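Local coordinates for protein endo-1,4-beta-mannanase (Eisenia fetida, PDB 5Y6T) that probably hydrolyses internal beta-1,4-mannosidic linkages of mannan polysaccharides, as a family GH5 endo-beta-mannanase with a cold-adapted character, at residues C45-G48 with N49-D53; Q139-I142 with D143-V147; S276-P279 with L280-P283. All blocks are in the same frame, centred on the assembly; numbering follows the deposited sequence.

Contact 1. Residues C45-G48 with N49-D53; sequences CCTG and NALED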
# COMPACT_ATOMS: atom_id res chain seq x y z
N CYS A 45 16.73 -16.80 8.94
CA CYS A 45 16.77 -18.27 8.62
C CYS A 45 16.39 -18.59 7.16
O CYS A 45 16.98 -19.46 6.52
CB CYS A 45 15.84 -19.10 9.54
SG CYS A 45 14.04 -19.04 9.29
N CYS A 46 15.44 -17.83 6.60
CA CYS A 46 14.59 -18.38 5.55
C CYS A 46 14.26 -17.44 4.41
O CYS A 46 14.39 -17.81 3.25
CB CYS A 46 13.29 -18.89 6.19
SG CYS A 46 13.66 -20.06 7.52
N THR A 47 13.93 -16.18 4.71
CA THR A 47 13.45 -15.30 3.66
C THR A 47 14.36 -14.18 3.16
O THR A 47 14.16 -13.64 2.04
CB THR A 47 12.13 -14.65 4.07
OG1 THR A 47 12.41 -13.81 5.21
CG2 THR A 47 11.08 -15.71 4.39
N GLY A 48 15.35 -13.81 3.97
CA GLY A 48 16.12 -12.58 3.69
C GLY A 48 16.88 -12.60 2.37
O GLY A 48 16.86 -11.66 1.62
N ASN A 49 17.52 -13.71 2.03
CA ASN A 49 18.21 -13.72 0.76
C ASN A 49 17.29 -13.59 -0.49
O ASN A 49 17.60 -12.83 -1.45
CB ASN A 49 19.08 -15.01 0.64
CG ASN A 49 20.29 -15.00 1.55
OD1 ASN A 49 20.94 -13.95 1.81
ND2 ASN A 49 20.62 -16.17 2.04
N ALA A 50 16.16 -14.27 -0.48
CA ALA A 50 15.18 -14.14 -1.54
C ALA A 50 14.67 -12.69 -1.61
O ALA A 50 14.60 -12.15 -2.66
CB ALA A 50 14.04 -15.13 -1.36
N LEU A 51 14.40 -12.08 -0.47
CA LEU A 51 13.82 -10.72 -0.39
C LEU A 51 14.83 -9.70 -0.90
O LEU A 51 14.51 -8.80 -1.68
CB LEU A 51 13.33 -10.40 0.99
CG LEU A 51 12.04 -11.18 1.44
CD1 LEU A 51 11.75 -11.12 2.92
CD2 LEU A 51 10.81 -10.77 0.68
N GLU A 52 16.09 -9.85 -0.51
CA GLU A 52 17.12 -8.94 -0.97
C GLU A 52 17.41 -9.08 -2.46
O GLU A 52 17.69 -8.09 -3.09
CB GLU A 52 18.39 -9.11 -0.12
CG GLU A 52 18.14 -8.76 1.34
CD GLU A 52 19.31 -9.01 2.32
OE1 GLU A 52 20.42 -9.38 1.87
OE2 GLU A 52 19.13 -8.78 3.54
N ASP A 53 17.32 -10.30 -2.99
CA ASP A 53 17.44 -10.55 -4.39
C ASP A 53 16.31 -9.80 -5.14
O ASP A 53 16.56 -9.26 -6.21
CB ASP A 53 17.42 -12.06 -4.65
CG ASP A 53 17.66 -12.44 -6.08
OD1 ASP A 53 18.73 -12.12 -6.62
OD2 ASP A 53 16.76 -13.01 -6.68
O HOH W 1 15.83 -16.67 1.15

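Contact 2. Residues Q139-I142 with D143-V147; sequences QTYI and DQALV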
# COMPACT_ATOMS: atom_id res chain seq x y z
N GLN A 139 -5.25 -0.42 20.68
CA GLN A 139 -4.27 0.48 21.28
C GLN A 139 -3.00 -0.30 21.72
O GLN A 139 -1.93 0.25 21.72
CB GLN A 139 -4.85 1.21 22.50
CG GLN A 139 -3.96 2.34 22.96
CD GLN A 139 -3.81 3.47 21.96
OE1 GLN A 139 -4.75 3.80 21.17
NE2 GLN A 139 -2.60 4.03 21.90
N THR A 140 -3.13 -1.58 22.14
CA THR A 140 -1.99 -2.40 22.45
C THR A 140 -1.14 -2.74 21.21
O THR A 140 0.09 -2.72 21.22
CB THR A 140 -2.38 -3.64 23.29
OG1 THR A 140 -3.14 -4.60 22.49
CG2 THR A 140 -3.03 -3.19 24.59
N TYR A 141 -1.80 -3.04 20.10
CA TYR A 141 -1.10 -3.09 18.80
C TYR A 141 -0.29 -1.85 18.55
O TYR A 141 0.93 -1.88 18.22
CB TYR A 141 -2.04 -3.42 17.59
CG TYR A 141 -1.23 -3.46 16.32
CD1 TYR A 141 -0.34 -4.48 16.08
CD2 TYR A 141 -1.32 -2.44 15.35
CE1 TYR A 141 0.49 -4.44 14.98
CE2 TYR A 141 -0.52 -2.40 14.27
CZ TYR A 141 0.37 -3.43 14.05
OH TYR A 141 1.24 -3.41 12.97
N ILE A 142 -0.96 -0.70 18.69
CA ILE A 142 -0.29 0.56 18.42
C ILE A 142 0.92 0.80 19.33
O ILE A 142 2.00 1.17 18.87
CB ILE A 142 -1.32 1.73 18.55
CG1 ILE A 142 -2.25 1.70 17.32
CG2 ILE A 142 -0.67 3.05 18.60
CD1 ILE A 142 -3.48 2.59 17.38
N ASP A 143 0.76 0.52 20.59
CA ASP A 143 1.75 0.95 21.60
C ASP A 143 2.86 -0.05 21.71
O ASP A 143 4.02 0.35 21.91
CB ASP A 143 1.09 1.02 22.97
CG ASP A 143 0.20 2.24 23.16
OD1 ASP A 143 0.25 3.22 22.37
OD2 ASP A 143 -0.59 2.12 24.11
N GLN A 144 2.55 -1.36 21.57
CA GLN A 144 3.50 -2.44 21.82
C GLN A 144 4.20 -2.94 20.56
O GLN A 144 5.27 -3.53 20.61
CB GLN A 144 2.87 -3.66 22.50
CG GLN A 144 2.25 -3.48 23.89
CD GLN A 144 2.84 -2.39 24.72
OE1 GLN A 144 2.29 -1.32 24.81
NE2 GLN A 144 3.94 -2.67 25.37
N ALA A 145 3.60 -2.70 19.41
CA ALA A 145 4.16 -3.19 18.16
C ALA A 145 4.47 -2.02 17.19
O ALA A 145 5.66 -1.80 16.85
CB ALA A 145 3.26 -4.27 17.55
N LEU A 146 3.44 -1.27 16.79
CA LEU A 146 3.55 -0.33 15.69
C LEU A 146 4.46 0.86 16.02
O LEU A 146 5.39 1.14 15.29
CB LEU A 146 2.17 0.14 15.28
CG LEU A 146 2.03 0.99 14.01
CD1 LEU A 146 2.59 0.33 12.75
CD2 LEU A 146 0.61 1.49 13.83
N VAL A 147 4.15 1.56 17.11
CA VAL A 147 4.92 2.77 17.43
C VAL A 147 6.38 2.46 17.63
O VAL A 147 7.21 3.13 17.01
CB VAL A 147 4.29 3.55 18.62
CG1 VAL A 147 5.31 4.56 19.23
CG2 VAL A 147 2.97 4.25 18.19

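Contact 3. Residues S276-P279 with L280-P283; sequences SSSP and LLVP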
# COMPACT_ATOMS: atom_id res chain seq x y z
N SER A 276 -14.83 1.60 -17.01
CA SER A 276 -14.57 2.78 -17.84
C SER A 276 -13.86 3.90 -17.03
O SER A 276 -13.24 4.78 -17.63
CB SER A 276 -15.87 3.26 -18.50
OG SER A 276 -16.80 3.61 -17.48
N SER A 277 -13.90 3.81 -15.69
CA SER A 277 -13.28 4.75 -14.79
C SER A 277 -11.95 4.19 -14.15
O SER A 277 -11.41 4.80 -13.23
CB SER A 277 -14.26 5.15 -13.69
OG SER A 277 -14.75 3.99 -13.02
N SER A 278 -11.46 3.07 -14.70
CA SER A 278 -10.17 2.49 -14.31
C SER A 278 -9.07 3.52 -14.44
O SER A 278 -9.03 4.24 -15.49
CB SER A 278 -9.81 1.31 -15.21
OG SER A 278 -8.48 0.89 -14.92
N PRO A 279 -8.13 3.54 -13.47
CA PRO A 279 -7.02 4.46 -13.62
C PRO A 279 -6.10 4.16 -14.77
O PRO A 279 -5.31 5.06 -15.16
CB PRO A 279 -6.31 4.41 -12.28
CG PRO A 279 -6.61 3.03 -11.72
CD PRO A 279 -8.04 2.80 -12.18
N LEU A 280 -6.17 2.95 -15.32
CA LEU A 280 -5.44 2.72 -16.57
C LEU A 280 -6.17 3.19 -17.84
O LEU A 280 -5.56 3.23 -18.92
CB LEU A 280 -5.10 1.26 -16.69
CG LEU A 280 -3.98 0.75 -15.79
CD1 LEU A 280 -3.88 -0.75 -15.86
CD2 LEU A 280 -2.62 1.36 -16.17
N LEU A 281 -7.39 3.72 -17.68
CA LEU A 281 -8.20 4.23 -18.80
C LEU A 281 -8.50 5.69 -18.77
O LEU A 281 -8.92 6.28 -19.79
CB LEU A 281 -9.52 3.45 -18.90
CG LEU A 281 -9.46 2.11 -19.66
CD1 LEU A 281 -8.57 1.10 -19.00
CD2 LEU A 281 -10.88 1.57 -19.85
N VAL A 282 -8.39 6.32 -17.58
CA VAL A 282 -8.66 7.74 -17.42
C VAL A 282 -7.43 8.40 -16.84
O VAL A 282 -6.65 7.75 -16.10
CB VAL A 282 -9.87 8.02 -16.54
CG1 VAL A 282 -11.12 7.31 -17.06
CG2 VAL A 282 -9.61 7.66 -15.09
N PRO A 283 -7.21 9.66 -17.17
CA PRO A 283 -6.13 10.43 -16.53
C PRO A 283 -6.46 10.77 -15.09
O PRO A 283 -7.62 10.92 -14.73
CB PRO A 283 -6.00 11.66 -17.39
CG PRO A 283 -7.34 11.83 -18.00
CD PRO A 283 -7.99 10.49 -18.12

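Contact 1. Residues C45-G48 with N49-D53
Helix 42-60 crosses between strands 20-28 and 65-72 as the helix of a beta-alpha-beta unit in the (beta/alpha)8 (TIM) barrel of this GH5 enzyme; it kinks near its start, and Thr47 with Leu51 and Gly48 with Glu52 mark where regular winding resumes. Leu51 N bonds to Thr47 O at 3.0 Å, and Glu52 N to Gly48 O at 2.9 Å. One residue earlier the ladder is interrupted: a water takes the N-H of Ala50 at 2.9 Å from its N and donates to Cys46 O, bridging the gap in the helix.

On the inner side Thr47 and Leu51 lie abreast, their side chains turned in one direction. Leu51 CG is anti to its own carbonyl carbon (chi1 -70°), which turns the isobutyl group back toward Thr47, and CD1 ends 3.6 Å from Thr47 OG1. That hydroxyl is also hydrogen-bonded to Asp37 O of the loop before the helix and Gln42 O at its start, so a buried polar atom is satisfied although a methyl lies against it. Phe102 of helix 95-108 packs on Leu51. Glu52 carries its CG over Gly48 O at 3.2 Å and extends beyond it, toward the hydroxyl of Tyr43, which bonds OE2. With no side chain on Gly48, only backbone meets Glu52 there.

Just before the kink, the neighbours Cys45 and Cys46 are joined in a vicinal disulfide, an uncommon eight-membered ring in which Cys45 SG and Cys46 SG stand 2.1 Å apart.

Contact 2. Residues Q139-I142 with D143-V147
Tyr141 lays its ring along the next turn of helix 135-152, where it rests on two bumps, Ala145 CB and Leu146 CB. The ring reaches there because CG stands opposite the backbone N (chi1 -180°), carrying the aromatic group forward along the helix. The small bump of Ala145 CB meets CE1 of the ring at 3.8 Å; that of Leu146 CB meets CE2 of the ring at the same 3.8 Å, and both approaches are oblique.

The backbone beneath is widened by a pi-type turn. Tyr141 O receives two N-H groups, from Ala145 N and from Leu146 N, each at 3.0 Å, the second much the straighter at 170°. Val147 N then bonds five residues back to Ile142 O, and the CG2 methyls of Ile142 and Val147 pass at a slant 3.9 Å apart.

On the exposed side, Gln139 bends at chi2 and folds over Asp143, so that Gln139 NE2 gives a hydrogen bond of 3.0 Å to Asp143 OD1. It comes from above the carboxylate, the amide and carboxylate planes being 61° apart.

Inward, Tyr141 OH is hydrogen-bonded to His71 and the ring meets Trp118. Leu146 touches Leu117 of strand 112-119 and Gln211 and Ile215 of helix 201-218, Ile142 touches Ala214 of that helix, and Ala145 rests on Val86 of strand 86-88.

Contact 3. Residues S276-P279 with L280-P283
Ser276 O lies 3.3 Å from Val282 CG1 where the loop between strands 262-266 and 293-297 doubles back on itself. The reversal is a type I beta turn over Ser278 to Leu281, extended to Val282 as a five-residue alpha turn, and Val282 packs its two methyls against the backbone oxygens of the incoming arm. Ser277 O, hydrogen-bonded to Tyr287 OH, lies 3.9 Å from Val282 CG2, while the hydroxyl of Ser277 is hydrogen-bonded to Glu231 and to Trp240 NE1.

Ser278 holds the turn together. Its carbonyl oxygen accepts two backbone bonds: Leu281 N reaches Ser278 O at 2.8 Å from well above the carbonyl plane, closing the beta turn, and Val282 N meets Ser278 O at 3.0 Å, closing the alpha turn. The side chain adds a third link. With OG turned opposite the backbone N (chi1 172°), it accepts from Leu280 N at 3.1 Å, an ST turn, and it is also hydrogen-bonded to Thr267 OG1. Leu281 CD1 lies alongside, 4.0 Å from Ser278 CB. An alanine here would remove the hydroxyl, probably leaving Leu280 N without its side-chain acceptor and Thr267 OG1 without this partner.

Pro279 takes the second position of the beta turn at phi -67°, where no N-H is needed, and its ring packs on Tyr287 and Tyr320. Beyond the turn, Val282 O is bonded to Tyr320 OH and to Trp314 NE1 of helix 308-317, and Pro279 and Leu280 both rest on Ile295 of strand 293-297.

All three contacts are local and lie well away from the middle of the barrel, about 19 to 21 Å from the chain's centre to theirs. Contacts 1 and 2 sit on separate helices of its outer layer, 42-60 and 135-152, each partly buried, with one side packed on neighbouring elements. Contact 3 is the most buried of the three, though it belongs to a loop joining two barrel strands. Its centre is about 36 Å from that of contact 1 and 38 Å from that of contact 2, across the chain's centre from both. Their chemistry differs accordingly: a water and a disulfide at an interrupted helix, aromatic and aliphatic packing beside a widened turn, and serine-centred hydrogen bonding in the loop.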